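Local coordinates for GTP-binding protein (Pyrococcus horikoshii, PDB 1WXQ), which probably binds GTP as an Obg-type P-loop GTPase with a TGS domain, though its cellular role is not established, at residues Cys55-Glu63 / Gly336-Leu344. Numbering follows the deposited sequence.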
ATOM      1  N   CYS A  55      20.574 -20.400   0.497  1.00 66.82           N
ATOM      2  CA  CYS A  55      21.713 -19.775   1.160  1.00 64.87           C
ATOM      3  C   CYS A  55      22.530 -18.923   0.187  1.00 64.05           C
ATOM      4  O   CYS A  55      22.509 -19.120  -1.022  1.00 64.77           O
ATOM      5  CB  CYS A  55      22.589 -20.881   1.747  1.00 65.58           C
ATOM      6  SG  CYS A  55      23.864 -20.230   2.850  1.00 65.07           S
ATOM      7  N   SER A  56      23.217 -17.846   0.612  1.00 62.20           N
ATOM      8  CA  SER A  56      23.993 -16.874  -0.145  1.00 60.11           C
ATOM      9  C   SER A  56      23.331 -16.552  -1.487  1.00 58.57           C
ATOM     10  O   SER A  56      23.716 -17.042  -2.540  1.00 58.26           O
ATOM     11  CB  SER A  56      25.385 -17.462  -0.384  1.00 60.42           C
ATOM     12  OG  SER A  56      25.821 -18.146   0.790  1.00 60.79           O
ATOM     13  N   PRO A  57      22.269 -15.726  -1.417  1.00 56.76           N
ATOM     14  CA  PRO A  57      21.562 -15.268  -2.608  1.00 54.69           C
ATOM     15  C   PRO A  57      22.299 -14.087  -3.271  1.00 52.71           C
ATOM     16  O   PRO A  57      22.922 -13.284  -2.602  1.00 52.50           O
ATOM     17  CB  PRO A  57      20.166 -14.818  -2.159  1.00 55.03           C
ATOM     18  CG  PRO A  57      20.128 -14.802  -0.628  1.00 56.44           C
ATOM     19  CD  PRO A  57      21.661 -15.097  -0.257  1.00 56.93           C
ATOM     20  N   ASN A  58      22.242 -13.993  -4.611  1.00 51.32           N
ATOM     21  CA  ASN A  58      22.808 -12.797  -5.246  1.00 50.07           C
ATOM     22  C   ASN A  58      21.710 -11.858  -5.743  1.00 49.08           C
ATOM     23  O   ASN A  58      21.323 -11.842  -6.905  1.00 48.54           O
ATOM     24  CB  ASN A  58      23.711 -13.198  -6.421  1.00 50.45           C
ATOM     25  CG  ASN A  58      24.192 -14.623  -6.295  1.00 48.88           C
ATOM     26  OD1 ASN A  58      23.839 -15.495  -7.081  1.00 47.90           O
ATOM     27  ND2 ASN A  58      25.128 -14.832  -5.348  1.00 45.60           N
ATOM     28  N   PRO A  59      21.149 -11.040  -4.840  1.00 48.66           N
ATOM     29  CA  PRO A  59      20.061 -10.100  -5.125  1.00 46.60           C
ATOM     30  C   PRO A  59      20.386  -8.988  -6.110  1.00 44.36           C
ATOM     31  O   PRO A  59      21.504  -8.478  -6.138  1.00 44.34           O
ATOM     32  CB  PRO A  59      19.717  -9.558  -3.742  1.00 46.22           C
ATOM     33  CG  PRO A  59      21.050  -9.525  -3.082  1.00 48.11           C
ATOM     34  CD  PRO A  59      21.609 -10.882  -3.450  1.00 48.41           C
ATOM     35  N   GLN A  60      19.389  -8.611  -6.906  1.00 42.40           N
ATOM     36  CA  GLN A  60      19.553  -7.558  -7.894  1.00 41.78           C
ATOM     37  C   GLN A  60      18.476  -6.484  -7.766  1.00 41.67           C
ATOM     38  O   GLN A  60      18.789  -5.289  -7.732  1.00 41.32           O
ATOM     39  CB  GLN A  60      19.546  -8.153  -9.304  1.00 40.59           C
ATOM     40  CG  GLN A  60      20.504  -9.327  -9.469  1.00 41.26           C
ATOM     41  CD  GLN A  60      20.882  -9.585 -10.920  1.00 44.62           C
ATOM     42  OE1 GLN A  60      21.616 -10.535 -11.222  1.00 43.61           O
ATOM     43  NE2 GLN A  60      20.390  -8.739 -11.826  1.00 43.44           N
ATOM     44  N   ASN A  61      17.210  -6.892  -7.686  1.00 40.75           N
ATOM     45  CA  ASN A  61      16.215  -5.834  -7.568  1.00 41.85           C
ATOM     46  C   ASN A  61      15.927  -5.506  -6.102  1.00 42.96           C
ATOM     47  O   ASN A  61      15.280  -4.523  -5.765  1.00 43.77           O
ATOM     48  CB  ASN A  61      14.960  -6.272  -8.325  1.00 41.22           C
ATOM     49  CG  ASN A  61      14.540  -7.645  -7.864  1.00 41.07           C
ATOM     50  OD1 ASN A  61      15.085  -8.203  -6.915  1.00 45.45           O
ATOM     51  ND2 ASN A  61      13.547  -8.207  -8.576  1.00 34.01           N
ATOM     52  N   TYR A  62      16.405  -6.397  -5.212  1.00 43.47           N
ATOM     53  CA  TYR A  62      16.180  -6.181  -3.788  1.00 43.98           C
ATOM     54  C   TYR A  62      17.464  -6.237  -2.958  1.00 43.96           C
ATOM     55  O   TYR A  62      18.536  -5.828  -3.381  1.00 43.80           O
ATOM     56  CB  TYR A  62      15.210  -7.270  -3.331  1.00 43.23           C
ATOM     57  CG  TYR A  62      15.876  -8.599  -3.395  1.00 44.23           C
ATOM     58  CD1 TYR A  62      16.218  -9.145  -4.630  1.00 48.41           C
ATOM     59  CD2 TYR A  62      16.117  -9.326  -2.229  1.00 45.52           C
ATOM     60  CE1 TYR A  62      16.802 -10.402  -4.699  1.00 49.13           C
ATOM     61  CE2 TYR A  62      16.690 -10.587  -2.299  1.00 47.94           C
ATOM     62  CZ  TYR A  62      17.026 -11.126  -3.527  1.00 50.16           C
ATOM     63  OH  TYR A  62      17.610 -12.374  -3.603  1.00 49.91           O
ATOM     64  N   GLU A  63      17.314  -6.730  -1.714  1.00 44.25           N
ATOM     65  CA  GLU A  63      18.469  -6.810  -0.826  1.00 45.08           C
ATOM     66  C   GLU A  63      18.252  -7.839   0.287  1.00 45.71           C
ATOM     67  O   GLU A  63      17.207  -7.891   0.923  1.00 46.88           O
ATOM     68  CB  GLU A  63      18.701  -5.424  -0.219  1.00 45.16           C
ATOM     69  CG  GLU A  63      19.623  -5.464   1.002  1.00 44.39           C
ATOM     70  CD  GLU A  63      19.645  -4.102   1.659  1.00 45.38           C
ATOM     71  OE1 GLU A  63      19.362  -3.121   0.986  1.00 41.56           O
ATOM     72  OE2 GLU A  63      19.954  -4.032   2.848  1.00 52.29           O
ATOM     73  N   GLY A 336      23.309 -16.783 -14.176  1.00 56.83           N
ATOM     74  CA  GLY A 336      24.016 -17.694 -13.279  1.00 54.68           C
ATOM     75  C   GLY A 336      23.983 -17.265 -11.810  1.00 53.80           C
ATOM     76  O   GLY A 336      24.702 -17.788 -10.970  1.00 53.45           O
ATOM     77  N   ASN A 337      23.144 -16.258 -11.508  1.00 52.15           N
ATOM     78  CA  ASN A 337      22.983 -15.870 -10.110  1.00 51.21           C
ATOM     79  C   ASN A 337      21.764 -16.559  -9.493  1.00 49.91           C
ATOM     80  O   ASN A 337      20.822 -16.931 -10.173  1.00 49.81           O
ATOM     81  CB  ASN A 337      22.808 -14.353 -10.047  1.00 51.92           C
ATOM     82  CG  ASN A 337      23.948 -13.687 -10.769  1.00 50.47           C
ATOM     83  OD1 ASN A 337      23.980 -13.610 -11.991  1.00 44.47           O
ATOM     84  ND2 ASN A 337      24.882 -13.132  -9.976  1.00 52.70           N
ATOM     85  N   VAL A 338      21.815 -16.761  -8.160  1.00 47.30           N
ATOM     86  CA  VAL A 338      20.719 -17.468  -7.501  1.00 45.32           C
ATOM     87  C   VAL A 338      19.716 -16.502  -6.863  1.00 43.62           C
ATOM     88  O   VAL A 338      20.079 -15.515  -6.238  1.00 41.86           O
ATOM     89  CB  VAL A 338      21.323 -18.373  -6.428  1.00 45.01           C
ATOM     90  CG1 VAL A 338      22.313 -17.576  -5.582  1.00 46.31           C
ATOM     91  CG2 VAL A 338      20.227 -18.914  -5.533  1.00 47.36           C
ATOM     92  N   LEU A 339      18.429 -16.817  -7.049  1.00 40.84           N
ATOM     93  CA  LEU A 339      17.310 -15.997  -6.567  1.00 38.47           C
ATOM     94  C   LEU A 339      17.535 -14.510  -6.815  1.00 37.43           C
ATOM     95  O   LEU A 339      17.372 -13.698  -5.909  1.00 36.59           O
ATOM     96  CB  LEU A 339      17.065 -16.230  -5.076  1.00 37.18           C
ATOM     97  CG  LEU A 339      16.531 -17.608  -4.675  1.00 38.50           C
ATOM     98  CD1 LEU A 339      16.428 -17.698  -3.162  1.00 37.28           C
ATOM     99  CD2 LEU A 339      15.176 -17.840  -5.308  1.00 35.53           C
ATOM    100  N   PRO A 340      17.892 -14.136  -8.060  1.00 36.63           N
ATOM    101  CA  PRO A 340      18.163 -12.760  -8.501  1.00 36.05           C
ATOM    102  C   PRO A 340      17.072 -11.710  -8.280  1.00 34.78           C
ATOM    103  O   PRO A 340      17.362 -10.613  -7.796  1.00 35.32           O
ATOM    104  CB  PRO A 340      18.487 -12.927  -9.988  1.00 35.09           C
ATOM    105  CG  PRO A 340      19.067 -14.305 -10.045  1.00 37.15           C
ATOM    106  CD  PRO A 340      18.103 -15.073  -9.178  1.00 34.62           C
ATOM    107  N   HIS A 341      15.832 -12.025  -8.644  1.00 32.40           N
ATOM    108  CA  HIS A 341      14.760 -11.045  -8.475  1.00 29.78           C
ATOM    109  C   HIS A 341      13.556 -11.499  -7.668  1.00 25.56           C
ATOM    110  O   HIS A 341      13.279 -12.691  -7.537  1.00 22.21           O
ATOM    111  CB  HIS A 341      14.267 -10.550  -9.833  1.00 28.87           C
ATOM    112  CG  HIS A 341      15.360 -10.093 -10.738  1.00 32.72           C
ATOM    113  ND1 HIS A 341      16.133 -10.969 -11.467  1.00 32.88           N
ATOM    114  CD2 HIS A 341      15.815  -8.852 -11.027  1.00 36.67           C
ATOM    115  CE1 HIS A 341      17.018 -10.286 -12.171  1.00 32.55           C
ATOM    116  NE2 HIS A 341      16.848  -9.000 -11.922  1.00 35.05           N
ATOM    117  N   VAL A 342      12.845 -10.510  -7.138  1.00 25.02           N
ATOM    118  CA  VAL A 342      11.648 -10.743  -6.349  1.00 24.84           C
ATOM    119  C   VAL A 342      10.560  -9.818  -6.850  1.00 24.95           C
ATOM    120  O   VAL A 342      10.808  -8.642  -7.115  1.00 26.56           O
ATOM    121  CB  VAL A 342      11.874 -10.425  -4.853  1.00 23.62           C
ATOM    122  CG1 VAL A 342      12.365  -8.991  -4.696  1.00 22.32           C
ATOM    123  CG2 VAL A 342      10.579 -10.615  -4.084  1.00 21.64           C
ATOM    124  N   PHE A 343       9.350 -10.342  -6.965  1.00 26.03           N
ATOM    125  CA  PHE A 343       8.240  -9.515  -7.412  1.00 27.03           C
ATOM    126  C   PHE A 343       7.054  -9.552  -6.455  1.00 28.26           C
ATOM    127  O   PHE A 343       6.707 -10.593  -5.889  1.00 29.66           O
ATOM    128  CB  PHE A 343       7.811  -9.932  -8.823  1.00 26.71           C
ATOM    129  CG  PHE A 343       8.824  -9.585  -9.882  1.00 23.13           C
ATOM    130  CD1 PHE A 343       8.966  -8.276 -10.326  1.00 24.12           C
ATOM    131  CD2 PHE A 343       9.675 -10.560 -10.399  1.00 23.15           C
ATOM    132  CE1 PHE A 343       9.946  -7.938 -11.272  1.00 25.62           C
ATOM    133  CE2 PHE A 343      10.659 -10.233 -11.343  1.00 24.90           C
ATOM    134  CZ  PHE A 343      10.793  -8.922 -11.778  1.00 24.28           C
ATOM    135  N   LEU A 344       6.467  -8.382  -6.247  1.00 26.76           N
ATOM    136  CA  LEU A 344       5.298  -8.248  -5.403  1.00 26.86           C
ATOM    137  C   LEU A 344       4.122  -8.580  -6.330  1.00 29.51           C
ATOM    138  O   LEU A 344       3.803  -7.817  -7.244  1.00 30.04           O
ATOM    139  CB  LEU A 344       5.191  -6.804  -4.895  1.00 26.92           C
ATOM    140  CG  LEU A 344       6.080  -6.235  -3.772  1.00 26.62           C
ATOM    141  CD1 LEU A 344       5.612  -4.860  -3.280  1.00 25.25           C
ATOM    142  CD2 LEU A 344       6.090  -7.243  -2.630  1.00 26.54           C
TER
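The Tyr62 ring turns one edge to the 336-344 segment, with the carbonyl oxygens of Leu339 and Pro340 near its plane. Pro59 lies over one face, offset toward the rim, with CB 3.1 Å above the ring plane. CG of Tyr62 sits between the backbone N and the carbonyl carbon (chi1 68°), which carries the ring back along its own loop. The phenol reaches Leu339, where OH donates to Leu339 O at 2.7 Å, nearly in line with the C=O bond. At the base of the side chain, Tyr62 CB meets Val342 CG1 at 3.6 Å, an apolar contact. The imidazole of His341 stands almost perpendicular to the Asn61 amide (89°). The Gln60 amide is tilted 55° to the same imidazole, with Gln60 NE2 3.6 Å from His341 NE2. Asn61 ND2 lies over one face of the Phe343 ring, toward its rim.

The contact joins the Obg-type G domain to the TGS domain. Its G-domain side is the loop between strands 39-47 and 64-65. Its TGS side is the irregular run into edge strand 343-346. Val342 and Leu339 also pack on Tyr323 of the neighbouring strand 319-325.

Two residues of the loop bond backbone to backbone. Asn58 N donates to Val338 O at 3.1 Å, and Gln60 N to Pro340 O at 3.0 Å. Asn58 grips Val338 twice, because its OD1 also accepts from Val338 N at 2.6 Å. That N-H points well at the oxygen but comes in tilted from the amide plane. Val338 CG1 lies against the same amide and reaches Ser56 O at 3.4 Å.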